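Oxidoreductase (Thermotoga maritima, PDB 1ZH8) probably catalyses NADP-dependent oxidation or reduction of an alcohol or sugar-like substrate, as a Rossmann-fold member of the GFO/IDH/MocA oxidoreductase family. Local coordinates at residues A[153-157]-A[158-162]. Numbering follows the deposited sequence.
Sequences ELVES and GAIGD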
# COMPACT_ATOMS: atom_id res chain seq x y z
N GLU A 153 -12.21 4.91 19.03
CA GLU A 153 -12.04 5.69 20.25
C GLU A 153 -10.60 6.14 20.48
O GLU A 153 -10.36 7.33 20.73
CB GLU A 153 -12.59 4.93 21.44
CG GLU A 153 -14.11 4.81 21.37
CD GLU A 153 -14.67 3.57 22.06
OE1 GLU A 153 -13.94 2.92 22.84
OE2 GLU A 153 -15.86 3.27 21.83
N LEU A 154 -9.66 5.21 20.39
CA LEU A 154 -8.25 5.55 20.51
C LEU A 154 -7.89 6.68 19.54
O LEU A 154 -7.27 7.67 19.94
CB LEU A 154 -7.35 4.33 20.29
CG LEU A 154 -7.34 3.27 21.41
CD1 LEU A 154 -6.38 2.14 21.06
CD2 LEU A 154 -7.05 3.83 22.84
N VAL A 155 -8.29 6.55 18.28
CA VAL A 155 -7.91 7.52 17.25
C VAL A 155 -8.56 8.88 17.51
O VAL A 155 -7.90 9.92 17.44
CB VAL A 155 -8.28 7.02 15.83
CG1 VAL A 155 -8.12 8.14 14.80
CG2 VAL A 155 -7.46 5.79 15.46
N GLU A 156 -9.85 8.85 17.79
CA GLU A 156 -10.61 10.08 18.00
C GLU A 156 -10.23 10.85 19.26
O GLU A 156 -10.52 12.03 19.37
CB GLU A 156 -12.12 9.83 17.91
CG GLU A 156 -12.54 9.58 16.47
CD GLU A 156 -14.03 9.36 16.26
OE1 GLU A 156 -14.82 9.53 17.21
OE2 GLU A 156 -14.41 9.03 15.11
N SER A 157 -9.55 10.19 20.20
CA SER A 157 -9.18 10.85 21.44
C SER A 157 -7.74 11.36 21.42
O SER A 157 -7.29 11.95 22.40
CB SER A 157 -9.42 9.94 22.65
OG SER A 157 -8.38 8.99 22.77
N GLY A 158 -7.03 11.13 20.33
CA GLY A 158 -5.66 11.62 20.15
C GLY A 158 -4.54 10.70 20.63
O GLY A 158 -3.42 11.15 20.83
N ALA A 159 -4.83 9.40 20.78
CA ALA A 159 -3.86 8.44 21.31
C ALA A 159 -2.62 8.22 20.41
O ALA A 159 -1.55 7.85 20.89
CB ALA A 159 -4.54 7.11 21.64
N ILE A 160 -2.78 8.44 19.11
CA ILE A 160 -1.62 8.39 18.20
C ILE A 160 -1.31 9.75 17.57
O ILE A 160 -0.50 9.84 16.64
CB ILE A 160 -1.81 7.32 17.10
CG1 ILE A 160 -3.14 7.51 16.40
CG2 ILE A 160 -1.73 5.93 17.70
CD1 ILE A 160 -3.28 6.77 15.07
N GLY A 161 -1.95 10.80 18.07
CA GLY A 161 -1.81 12.13 17.49
C GLY A 161 -2.66 12.24 16.24
O GLY A 161 -3.76 11.70 16.18
N ASP A 162 -2.16 12.94 15.23
CA ASP A 162 -2.92 13.09 13.99
C ASP A 162 -2.72 11.85 13.12
O ASP A 162 -1.58 11.50 12.81
CB ASP A 162 -2.52 14.39 13.26
CG ASP A 162 -2.82 15.62 14.08
OD1 ASP A 162 -4.02 15.85 14.39
OD2 ASP A 162 -1.87 16.36 14.44
O HOH W 1 -5.22 9.78 17.70
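Leu154 and Ala159 meet where helix 146-156 runs out: CB of Leu154 lies 4.2 Å from CB of Ala159, methylene against methyl, while the rest of the leucine side chain extends onward to Ile276. Beside this apolar touch the backbone closes a Schellman motif. Ala159 N donates to Leu154 O at 3.1 Å, a fairly straight bond with the donor tilted 22° from the carbonyl plane. Gly158 N reaches Val155 O at 3.3 Å, coming from above that carbonyl plane. Gly158 takes the positive phi of 90° at which the chain leaves the helix, a backbone shape glycine adopts readily. Ser157 turns OG back over the helix end, chi1 78° setting it between its own N and carbonyl carbon, where Glu153 O and Leu154 O, each 3.3 Å from OG, compete weakly for its single proton. On the buried side, CG2 of Val155 meets CD1 of Ile160 at 4.3 Å; the valine also packs on Ile210 and Leu211 of helix 195-211. A type I turn from Gly158 to Gly161 then leads towards strand 163-171. One water donates to Val155 O, 2.7 Å away, and to Gly161 O, and accepts from Ile160 N. Polar groups at the helix end are thus bonded to the following turn directly and through water, while apolar contacts tie that turn to the helix and, through Ala159 and Ile160 on Leu278 of strand 275-278, to the C-terminal domain's sheet.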